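Local coordinates for cytochrome c, putative (Shewanella oneidensis, PDB 1SP3), which carries eight c-type hemes and is probably a respiratory oxidoreductase, consistent with a role in reducing tetrathionate, at residues 26-29 and 30-34; 121-124 and 125-128; 337-340 and 341-344; 359-362 and 363-366. One frame throughout, in Å; residues are numbered along the deposited sequence.

Contact 1 of 4, residues 26-29 and 30-34; sequences HEEQ and ATDMM. With HEC (heme c), chain C.
The histidine that closes the CXXCH heme-attachment motif, whose cysteines are C22 and C25, is H26; it starts the last turns of helix 15-34 and passes its carbonyl to the amide of A30, with A30 N 3.2 Å from H26 O. Its imidazole turns the other way: NE2 binds the heme iron at 2.1 Å, and H4 supplies the other axial ligand. A second-shell amide steadies the ring. Q29 bends at its second torsion (chi2 67°), which carries OE1 back along the helix until it lies 3.2 Å from H26 ND1. The oxygen sits close to the plane of the imidazole, whereas the N-H meets the amide from above its carbonyl plane, at a bent angle of 138°. Such a bond limits rotation of the ring and would tend to make the ligand a slightly stronger donor to iron. The amide nitrogen of Q29 in turn makes a weak bond to a propionate of a second heme c.

One turn on, T31 grips E27 O twice, with OG1 at 2.9 Å and the amide N at 3.0 Å, from opposite faces of the carbonyl plane. E28 and D32 are like charges, OE1 of E28 lying 4.5 Å from OD2 of D32, their carboxylate planes 45° apart; a water within hydrogen-bonding distance of E28 OE1 and D32 OD1 probably eases the repulsion.

K93 bonds the hydroxyl of T31, and at the far end of the helix M33 and M34 rest on W39 of helix 37-40 and on V96 in a loop.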
loop_
_atom_site.group_PDB
_atom_site.type_symbol
_atom_site.label_atom_id
_atom_site.label_comp_id
_atom_site.label_asym_id
_atom_site.label_seq_id
_atom_site.Cartn_x
_atom_site.Cartn_y
_atom_site.Cartn_z
ATOM N N HIS A 26 -6.840 7.838 -28.306
ATOM C CA HIS A 26 -6.077 6.969 -27.430
ATOM C C HIS A 26 -6.917 5.787 -26.926
ATOM O O HIS A 26 -6.704 5.291 -25.815
ATOM C CB HIS A 26 -5.507 7.752 -26.213
ATOM C CG HIS A 26 -4.511 8.829 -26.579
ATOM N ND1 HIS A 26 -3.320 8.565 -27.230
ATOM C CD2 HIS A 26 -4.537 10.174 -26.384
ATOM C CE1 HIS A 26 -2.639 9.688 -27.372
ATOM N NE2 HIS A 26 -3.353 10.682 -26.874
ATOM N N GLU A 27 -7.866 5.334 -27.723
ATOM C CA GLU A 27 -8.517 4.060 -27.453
ATOM C C GLU A 27 -7.598 2.884 -27.091
ATOM O O GLU A 27 -7.901 2.071 -26.184
ATOM C CB GLU A 27 -9.389 3.647 -28.633
ATOM C CG GLU A 27 -10.477 2.724 -28.104
ATOM C CD GLU A 27 -11.483 2.265 -29.163
ATOM O OE1 GLU A 27 -11.675 2.951 -30.215
ATOM O OE2 GLU A 27 -12.104 1.217 -28.880
ATOM N N GLU A 28 -6.458 2.806 -27.750
ATOM C CA GLU A 28 -5.486 1.776 -27.402
ATOM C C GLU A 28 -5.006 1.841 -25.929
ATOM O O GLU A 28 -5.001 0.841 -25.199
ATOM C CB GLU A 28 -4.260 1.809 -28.359
ATOM C CG GLU A 28 -3.789 0.374 -28.626
ATOM C CD GLU A 28 -2.413 0.240 -29.310
ATOM O OE1 GLU A 28 -2.093 -0.942 -29.630
ATOM O OE2 GLU A 28 -1.637 1.265 -29.495
ATOM N N GLN A 29 -4.578 3.021 -25.524
ATOM C CA GLN A 29 -4.080 3.258 -24.168
ATOM C C GLN A 29 -5.154 2.897 -23.128
ATOM O O GLN A 29 -4.858 2.295 -22.135
ATOM C CB GLN A 29 -3.766 4.759 -24.084
ATOM C CG GLN A 29 -2.416 5.238 -24.728
ATOM C CD GLN A 29 -2.369 5.102 -26.240
ATOM O OE1 GLN A 29 -3.329 5.350 -26.912
ATOM N NE2 GLN A 29 -1.232 4.732 -26.756
ATOM N N ALA A 30 -6.417 3.261 -23.364
ATOM C CA ALA A 30 -7.505 2.899 -22.455
ATOM C C ALA A 30 -7.611 1.384 -22.368
ATOM O O ALA A 30 -7.619 0.793 -21.285
ATOM C CB ALA A 30 -8.767 3.538 -22.878
ATOM N N THR A 31 -7.663 0.733 -23.517
ATOM C CA THR A 31 -7.779 -0.700 -23.550
ATOM C C THR A 31 -6.646 -1.356 -22.786
ATOM O O THR A 31 -6.897 -2.281 -22.020
ATOM C CB THR A 31 -7.729 -1.164 -24.966
ATOM O OG1 THR A 31 -8.877 -0.628 -25.632
ATOM C CG2 THR A 31 -7.941 -2.655 -25.025
ATOM N N ASP A 32 -5.421 -0.879 -23.043
ATOM C CA ASP A 32 -4.244 -1.404 -22.361
ATOM C C ASP A 32 -4.297 -1.186 -20.836
ATOM O O ASP A 32 -3.942 -2.049 -20.075
ATOM C CB ASP A 32 -2.954 -0.747 -22.910
ATOM C CG ASP A 32 -2.623 -1.186 -24.349
ATOM O OD1 ASP A 32 -3.019 -2.338 -24.743
ATOM O OD2 ASP A 32 -1.962 -0.411 -25.114
ATOM N N MET A 33 -4.680 -0.009 -20.425
ATOM C CA MET A 33 -4.631 0.350 -19.034
ATOM C C MET A 33 -5.669 -0.509 -18.303
ATOM O O MET A 33 -5.480 -0.984 -17.134
ATOM C CB MET A 33 -4.931 1.838 -18.919
ATOM C CG MET A 33 -4.252 2.574 -17.705
ATOM S SD MET A 33 -5.233 2.210 -16.189
ATOM C CE MET A 33 -6.828 2.434 -17.073
ATOM N N MET A 34 -6.771 -0.735 -18.992
ATOM C CA MET A 34 -7.890 -1.411 -18.332
ATOM C C MET A 34 -7.585 -2.895 -18.093
ATOM O O MET A 34 -8.291 -3.560 -17.312
ATOM C CB MET A 34 -9.181 -1.248 -19.146
ATOM C CG MET A 34 -9.678 0.159 -19.113
ATOM S SD MET A 34 -10.857 0.322 -20.412
ATOM C CE MET A 34 -12.555 0.048 -19.679
HETATM FE FE HEC C . -2.808 12.651 -26.570
HETATM C CHA HEC C . 0.481 12.219 -26.922
HETATM C CHB HEC C . -2.645 11.784 -23.260
HETATM C CHC HEC C . -6.067 13.683 -26.078
HETATM C CHD HEC C . -3.262 12.822 -29.941
HETATM N NA HEC C . -1.341 12.062 -25.292
HETATM C C1A HEC C . -0.021 12.029 -25.643
HETATM C C2A HEC C . 0.712 11.660 -24.468
HETATM C C3A HEC C . -0.154 11.546 -23.446
HETATM C C4A HEC C . -1.472 11.786 -23.960
HETATM C CMA HEC C . 0.184 11.237 -21.963
HETATM C CAA HEC C . 2.264 11.504 -24.403
HETATM C CBA HEC C . 2.664 12.894 -23.858
HETATM C CGA HEC C . 4.141 13.051 -23.798
HETATM O O1A HEC C . 4.581 14.128 -23.273
HETATM O O2A HEC C . 4.840 12.108 -24.272
HETATM N NB HEC C . -4.142 12.746 -24.969
HETATM C C1B HEC C . -3.836 12.288 -23.696
HETATM C C2B HEC C . -5.025 12.489 -22.880
HETATM C C3B HEC C . -5.961 13.022 -23.670
HETATM C C4B HEC C . -5.414 13.211 -24.981
HETATM C CMB HEC C . -5.140 12.125 -21.378
HETATM C CAB HEC C . -7.338 13.517 -23.234
HETATM C CBB HEC C . -7.209 14.489 -22.306
HETATM N NC HEC C . -4.325 13.177 -27.760
HETATM C C1C HEC C . -5.600 13.532 -27.368
HETATM C C2C HEC C . -6.384 13.770 -28.548
HETATM C C3C HEC C . -5.599 13.528 -29.621
HETATM C C4C HEC C . -4.301 13.130 -29.134
HETATM C CMC HEC C . -7.900 14.181 -28.511
HETATM C CAC HEC C . -5.968 13.613 -31.167
HETATM C CBC HEC C . -6.717 14.614 -31.687
HETATM N ND HEC C . -1.577 12.559 -28.179
HETATM C C1D HEC C . -1.984 12.643 -29.488
HETATM C C2D HEC C . -0.820 12.451 -30.361
HETATM C C3D HEC C . 0.306 12.291 -29.413
HETATM C C4D HEC C . -0.243 12.369 -28.089
HETATM C CMD HEC C . -0.722 12.416 -31.915
HETATM C CAD HEC C . 1.759 12.002 -29.826
HETATM C CBD HEC C . 1.745 10.509 -30.102
HETATM C CGD HEC C . 3.059 10.035 -30.741
HETATM O O1D HEC C . 3.283 10.183 -31.995
HETATM O O2D HEC C . 3.934 9.528 -29.979
HETATM O O HOH W 1 -2.065 -2.365 -27.467
#

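Contact 2 of 4, residues 121-124 and 125-128; sequences KLDL and AKIA
L124 O receives the amide of A128 at 2.9 Å from A128 N, in a nearly straight bond of 171° that is the shortest across this stretch and belongs to the first turn of helix 124-129. Just ahead of it D123 occupies the N-cap. Its backbone carbonyl takes the amide of I127, with D123 O 3.0 Å from I127 N, while its side chain turns forward to catch a second amide. That turn follows from chi1 of -164°, which sets CG beside the carbonyl carbon and so on the helix side. OD2 then stands 3.2 Å from K126 N, the N-H coming from above the carboxylate plane and not within it.

The carboxylate also lies against the aliphatic root of the lysine, D123 CG being 3.4 Å from K126 CB. Beyond CB the lysine chain bends away and its NZ stays 5.1 Å from D123 OD1, too far to count as a salt bridge.

On another side of the same turn, L122 CB meets I127 CD1 at 4.1 Å. A residue just before the N-cap thus touches the fourth residue after it, the pairing known as a hydrophobic staple. D123 is also the centre of an inverse gamma turn, closed by a weak bond from L124 N to L122 O. L124 and A128 pack on V18 of helix 15-34, and A128 touches a heme c.

Chemically, a carboxylate at the first-turn amide of K126, which has no carbonyl a turn earlier within the helix, suits the positive end of the helix dipole; the lysine ammonium would probably favour the charged aspartate without helping the dipole itself.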
loop_
_atom_site.group_PDB
_atom_site.type_symbol
_atom_site.label_atom_id
_atom_site.label_comp_id
_atom_site.label_asym_id
_atom_site.label_seq_id
_atom_site.Cartn_x
_atom_site.Cartn_y
_atom_site.Cartn_z
ATOM N N LYS A 121 -15.197 22.814 -9.778
ATOM C CA LYS A 121 -14.486 24.079 -10.039
ATOM C C LYS A 121 -13.063 23.896 -10.563
ATOM O O LYS A 121 -12.231 24.801 -10.455
ATOM C CB LYS A 121 -14.462 25.007 -8.782
ATOM C CG LYS A 121 -15.857 25.718 -8.404
ATOM C CD LYS A 121 -16.238 25.516 -6.895
ATOM C CE LYS A 121 -15.886 26.766 -6.021
ATOM N NZ LYS A 121 -14.705 26.512 -5.083
ATOM N N LEU A 122 -12.762 22.749 -11.133
ATOM C CA LEU A 122 -11.483 22.631 -11.826
ATOM C C LEU A 122 -11.700 23.196 -13.208
ATOM O O LEU A 122 -12.838 23.151 -13.762
ATOM C CB LEU A 122 -10.985 21.182 -11.917
ATOM C CG LEU A 122 -10.653 20.551 -10.557
ATOM C CD1 LEU A 122 -10.202 19.100 -10.704
ATOM C CD2 LEU A 122 -9.678 21.432 -9.728
ATOM N N ASP A 123 -10.627 23.733 -13.779
ATOM C CA ASP A 123 -10.639 23.994 -15.195
ATOM C C ASP A 123 -10.283 22.729 -15.988
ATOM O O ASP A 123 -9.131 22.538 -16.413
ATOM C CB ASP A 123 -9.660 25.106 -15.497
ATOM C CG ASP A 123 -9.869 25.706 -16.870
ATOM O OD1 ASP A 123 -9.424 26.888 -17.028
ATOM O OD2 ASP A 123 -10.433 25.073 -17.823
ATOM N N LEU A 124 -11.251 21.847 -16.182
ATOM C CA LEU A 124 -10.966 20.608 -16.889
ATOM C C LEU A 124 -10.303 20.788 -18.252
ATOM O O LEU A 124 -9.363 20.074 -18.584
ATOM C CB LEU A 124 -12.206 19.722 -17.003
ATOM C CG LEU A 124 -12.716 19.159 -15.658
ATOM C CD1 LEU A 124 -13.999 18.402 -15.927
ATOM C CD2 LEU A 124 -11.713 18.231 -14.946
ATOM N N ALA A 125 -10.821 21.701 -19.066
ATOM C CA ALA A 125 -10.259 21.912 -20.388
ATOM C C ALA A 125 -8.775 22.194 -20.321
ATOM O O ALA A 125 -7.970 21.529 -21.001
ATOM C CB ALA A 125 -11.049 23.036 -21.160
ATOM N N LYS A 126 -8.418 23.097 -19.424
ATOM C CA LYS A 126 -7.029 23.527 -19.191
ATOM C C LYS A 126 -6.131 22.399 -18.710
ATOM O O LYS A 126 -5.026 22.208 -19.242
ATOM C CB LYS A 126 -6.965 24.689 -18.212
ATOM C CG LYS A 126 -5.650 25.451 -18.212
ATOM C CD LYS A 126 -5.390 26.166 -19.599
ATOM C CE LYS A 126 -6.628 26.972 -20.204
ATOM N NZ LYS A 126 -6.268 28.335 -20.772
ATOM N N ILE A 127 -6.624 21.616 -17.756
ATOM C CA ILE A 127 -5.908 20.408 -17.341
ATOM C C ILE A 127 -5.676 19.488 -18.555
ATOM O O ILE A 127 -4.543 19.047 -18.773
ATOM C CB ILE A 127 -6.678 19.705 -16.238
ATOM C CG1 ILE A 127 -6.643 20.596 -14.958
ATOM C CG2 ILE A 127 -6.191 18.213 -16.052
ATOM C CD1 ILE A 127 -7.541 20.179 -13.806
ATOM N N ALA A 128 -6.734 19.189 -19.318
ATOM C CA ALA A 128 -6.632 18.290 -20.476
ATOM C C ALA A 128 -5.620 18.769 -21.496
ATOM O O ALA A 128 -4.924 17.958 -22.046
ATOM C CB ALA A 128 -7.941 18.163 -21.181
#

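Contact 3 of 4, residues 337-340 and 341-344; sequences IYDK and KLNI
D339 leaves its strand with CB set 4.1 Å from CG1 of I344. Its chi1 of -170° swings CG round beside the carbonyl carbon, into the turn that follows. There OD1 becomes the anchor: L342 N stands 2.7 Å from it, with a straight N-H (173°) arriving from above the carboxylate plane. K341 N, 3.0 Å from D339 OD1, adds a weak, bent bond that closes an Asx turn, and the hydroxyl of S384 binds the same oxygen. The other branch, OD2, faces the CD1 methyl of L342. With an alanine here, the amides of K341 and L342 would probably lose their shared acceptor and the turn would be freer to move.

The turn joins strand 325-339 to its short antiparallel neighbour 344-345, a beta-hairpin at the margin of the large mixed sheet; D339 N bonds I344 O at 2.8 Å, and farther back I337 pairs with I346. K341 reaches out of the loop to form a salt bridge with E386.

Y338 and N343 run side by side in the same direction, ring and amide planes 29° apart. At the edge of the ring, Y338 CE1 lies 3.6 Å from N343 OD1, and the phenol continues to S306. A water spans the loop by donating to N343 OD1 at 2.7 Å and to K340 O at 2.8 Å.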
loop_
_atom_site.group_PDB
_atom_site.type_symbol
_atom_site.label_atom_id
_atom_site.label_comp_id
_atom_site.label_asym_id
_atom_site.label_seq_id
_atom_site.Cartn_x
_atom_site.Cartn_y
_atom_site.Cartn_z
ATOM N N ILE A 337 -13.065 -5.331 13.980
ATOM C CA ILE A 337 -14.322 -5.991 14.276
ATOM C C ILE A 337 -14.468 -7.351 13.599
ATOM O O ILE A 337 -14.126 -7.533 12.445
ATOM C CB ILE A 337 -15.501 -5.046 13.877
ATOM C CG1 ILE A 337 -16.876 -5.660 14.310
ATOM C CG2 ILE A 337 -15.465 -4.684 12.348
ATOM C CD1 ILE A 337 -18.130 -4.710 14.095
ATOM N N TYR A 338 -14.946 -8.326 14.382
ATOM C CA TYR A 338 -15.146 -9.667 13.936
ATOM C C TYR A 338 -16.522 -10.221 14.409
ATOM O O TYR A 338 -17.084 -9.800 15.400
ATOM C CB TYR A 338 -13.939 -10.602 14.313
ATOM C CG TYR A 338 -13.980 -11.217 15.693
ATOM C CD1 TYR A 338 -14.519 -12.493 15.917
ATOM C CD2 TYR A 338 -13.459 -10.518 16.781
ATOM C CE1 TYR A 338 -14.547 -13.063 17.252
ATOM C CE2 TYR A 338 -13.478 -11.057 18.072
ATOM C CZ TYR A 338 -14.023 -12.303 18.304
ATOM O OH TYR A 338 -13.991 -12.773 19.617
ATOM N N ASP A 339 -17.052 -11.142 13.644
ATOM C CA ASP A 339 -18.310 -11.830 13.980
ATOM C C ASP A 339 -18.066 -12.860 15.091
ATOM O O ASP A 339 -17.369 -13.860 14.887
ATOM C CB ASP A 339 -18.793 -12.540 12.736
ATOM C CG ASP A 339 -20.194 -13.080 12.890
ATOM O OD1 ASP A 339 -20.415 -13.990 13.770
ATOM O OD2 ASP A 339 -21.092 -12.670 12.126
ATOM N N LYS A 340 -18.666 -12.621 16.249
ATOM C CA LYS A 340 -18.345 -13.377 17.480
ATOM C C LYS A 340 -18.819 -14.811 17.376
ATOM O O LYS A 340 -18.295 -15.682 18.065
ATOM C CB LYS A 340 -19.004 -12.726 18.715
ATOM C CG LYS A 340 -18.731 -13.475 19.979
ATOM C CD LYS A 340 -17.943 -12.630 20.962
ATOM C CE LYS A 340 -18.224 -12.945 22.469
ATOM N NZ LYS A 340 -19.626 -13.412 22.832
ATOM N N LYS A 341 -19.799 -15.042 16.504
ATOM C CA LYS A 341 -20.274 -16.395 16.259
ATOM C C LYS A 341 -19.605 -17.148 15.119
ATOM O O LYS A 341 -19.316 -18.327 15.252
ATOM C CB LYS A 341 -21.798 -16.427 16.078
ATOM C CG LYS A 341 -22.567 -16.326 17.445
ATOM C CD LYS A 341 -22.313 -17.531 18.384
ATOM C CE LYS A 341 -23.651 -18.150 18.937
ATOM N NZ LYS A 341 -24.843 -17.191 18.978
ATOM N N LEU A 342 -19.395 -16.500 13.984
ATOM C CA LEU A 342 -18.678 -17.197 12.944
ATOM C C LEU A 342 -17.247 -16.891 13.360
ATOM O O LEU A 342 -16.958 -15.921 14.101
ATOM C CB LEU A 342 -19.063 -16.617 11.555
ATOM C CG LEU A 342 -20.579 -16.470 11.320
ATOM C CD1 LEU A 342 -20.830 -15.273 10.382
ATOM C CD2 LEU A 342 -21.166 -17.813 10.735
ATOM N N ASN A 343 -16.245 -17.612 13.047
ATOM C CA ASN A 343 -15.112 -16.797 13.722
ATOM C C ASN A 343 -14.330 -16.023 12.646
ATOM O O ASN A 343 -13.284 -16.445 12.306
ATOM C CB ASN A 343 -14.238 -17.648 14.691
ATOM C CG ASN A 343 -14.762 -17.640 16.146
ATOM O OD1 ASN A 343 -14.718 -16.635 16.857
ATOM N ND2 ASN A 343 -15.249 -18.774 16.588
ATOM N N ILE A 344 -14.934 -14.993 12.042
ATOM C CA ILE A 344 -14.375 -14.276 10.883
ATOM C C ILE A 344 -14.372 -12.775 11.036
ATOM O O ILE A 344 -15.285 -12.187 11.680
ATOM C CB ILE A 344 -15.143 -14.570 9.550
ATOM C CG1 ILE A 344 -16.537 -13.900 9.561
ATOM C CG2 ILE A 344 -15.257 -16.056 9.319
ATOM C CD1 ILE A 344 -17.294 -14.105 8.276
HETATM O O HOH W 2 -15.774 -15.829 19.208
#

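Contact 4 of 4, residues 359-362 and 363-366; sequences EFDW and NLAA
D361 and L364 cross at about a right angle at the start of helix 362-372, the carboxylate of the aspartate lying over the root of the leucine, with D361 CG 3.5 Å from L364 CB. The first torsion of D361 (chi1 174°) throws the acid forward over the helix end, where OD1 accepts the amide of L364, 3.0 Å from L364 N. The N-H points almost straight at the oxygen, at 173°, but arrives from above the carboxylate plane. This is an N-cap.

L364 meets a second side chain at its far end: CD1 touches CB of E359 at 4.1 Å, the two chains slanting past each other, while the carboxylate of E359 turns off in another direction. F360, with a positive phi, marks the break after helix 356-359 and lets the chain turn into the new helix.

Behind the cap the backbone takes over, D361 O bonding A365 N at 3.0 Å and W362 O bonding A366 N at 2.8 Å. The indole of W362 approaches its own helix obliquely, CE3 lying 4.3 Å from A365 CB. Beyond the helix it stacks on Y356 and meets F389 edge-to-face, while N363 binds the hydroxyl of Y383 through ND2.

If an alanine stood in place of D361, the amide of L364 would probably lose its cap and the first turn would be likelier to fray. The chemistry is complementary: a negative group takes up the L364 amide and probably offsets the positive end of the helix, and an indole on another side ties that end to an aromatic cluster.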
loop_
_atom_site.group_PDB
_atom_site.type_symbol
_atom_site.label_atom_id
_atom_site.label_comp_id
_atom_site.label_asym_id
_atom_site.label_seq_id
_atom_site.Cartn_x
_atom_site.Cartn_y
_atom_site.Cartn_z
ATOM N N GLU A 359 -23.762 6.707 12.141
ATOM C CA GLU A 359 -24.653 6.177 13.158
ATOM C C GLU A 359 -23.942 5.620 14.438
ATOM O O GLU A 359 -24.544 5.647 15.489
ATOM C CB GLU A 359 -25.638 5.190 12.540
ATOM C CG GLU A 359 -26.633 5.802 11.546
ATOM C CD GLU A 359 -27.560 6.866 12.166
ATOM O OE1 GLU A 359 -28.040 6.717 13.331
ATOM O OE2 GLU A 359 -27.806 7.880 11.470
ATOM N N PHE A 360 -22.683 5.161 14.359
ATOM C CA PHE A 360 -21.906 4.776 15.558
ATOM C C PHE A 360 -22.490 3.545 16.188
ATOM O O PHE A 360 -22.384 3.321 17.405
ATOM C CB PHE A 360 -21.769 5.879 16.618
ATOM C CG PHE A 360 -20.930 7.038 16.155
ATOM C CD1 PHE A 360 -21.509 8.278 15.925
ATOM C CD2 PHE A 360 -19.567 6.863 15.875
ATOM C CE1 PHE A 360 -20.722 9.374 15.422
ATOM C CE2 PHE A 360 -18.800 7.897 15.389
ATOM C CZ PHE A 360 -19.382 9.177 15.169
ATOM N N ASP A 361 -23.023 2.722 15.311
ATOM C CA ASP A 361 -23.661 1.474 15.645
ATOM C C ASP A 361 -22.978 0.367 14.855
ATOM O O ASP A 361 -23.263 0.149 13.683
ATOM C CB ASP A 361 -25.135 1.611 15.248
ATOM C CG ASP A 361 -25.923 0.359 15.388
ATOM O OD1 ASP A 361 -25.384 -0.770 15.529
ATOM O OD2 ASP A 361 -27.179 0.424 15.329
ATOM N N TRP A 362 -22.130 -0.375 15.544
ATOM C CA TRP A 362 -21.391 -1.440 14.916
ATOM C C TRP A 362 -22.241 -2.568 14.354
ATOM O O TRP A 362 -21.823 -3.206 13.374
ATOM C CB TRP A 362 -20.348 -2.023 15.888
ATOM C CG TRP A 362 -19.092 -1.233 15.992
ATOM C CD1 TRP A 362 -18.596 -0.630 17.102
ATOM C CD2 TRP A 362 -18.172 -0.945 14.944
ATOM N NE1 TRP A 362 -17.426 0.034 16.819
ATOM C CE2 TRP A 362 -17.123 -0.163 15.505
ATOM C CE3 TRP A 362 -18.109 -1.274 13.579
ATOM C CZ2 TRP A 362 -16.011 0.255 14.766
ATOM C CZ3 TRP A 362 -17.002 -0.814 12.825
ATOM C CH2 TRP A 362 -15.978 -0.068 13.430
ATOM N N ASN A 363 -23.397 -2.864 14.968
ATOM C CA ASN A 363 -24.226 -3.981 14.467
ATOM C C ASN A 363 -24.762 -3.629 13.100
ATOM O O ASN A 363 -24.760 -4.420 12.241
ATOM C CB ASN A 363 -25.458 -4.395 15.381
ATOM C CG ASN A 363 -25.056 -5.076 16.704
ATOM O OD1 ASN A 363 -25.190 -4.478 17.808
ATOM N ND2 ASN A 363 -24.638 -6.344 16.629
ATOM N N LEU A 364 -25.316 -2.437 12.976
ATOM C CA LEU A 364 -25.796 -1.884 11.713
ATOM C C LEU A 364 -24.639 -1.798 10.685
ATOM O O LEU A 364 -24.803 -2.206 9.535
ATOM C CB LEU A 364 -26.282 -0.461 11.981
ATOM C CG LEU A 364 -27.389 0.263 11.166
ATOM C CD1 LEU A 364 -27.102 1.750 10.875
ATOM C CD2 LEU A 364 -28.001 -0.500 9.944
ATOM N N ALA A 365 -23.489 -1.240 11.081
ATOM C CA ALA A 365 -22.332 -1.194 10.161
ATOM C C ALA A 365 -21.920 -2.606 9.702
ATOM O O ALA A 365 -21.738 -2.857 8.511
ATOM C CB ALA A 365 -21.174 -0.379 10.746
ATOM N N ALA A 366 -21.875 -3.555 10.623
ATOM C CA ALA A 366 -21.607 -4.959 10.271
ATOM C C ALA A 366 -22.606 -5.563 9.315
ATOM O O ALA A 366 -22.220 -6.254 8.339
ATOM C CB ALA A 366 -21.555 -5.843 11.546
#

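Overall arrangement
The four contacts follow one another along the chain and fall into two distant pairs. Contacts 1 and 2 have centres 22 Å apart and do not touch, yet both adjoin one heme pocket: residues 26-34 give it an iron ligand from helix 15-34, and helix 124-129 packs on V18 of that helix. Contacts 3 and 4 lie about 39 to 47 Å from these, centre to centre, in the beta-rich part later in the chain. Their centres are 15 Å apart and they touch where I337 CD1 meets W362 CE3 at 3.5 Å, which sets helix 362-372 against the mixed sheet. Local turns and caps thus serve both the heme-bearing part and the region built on strands.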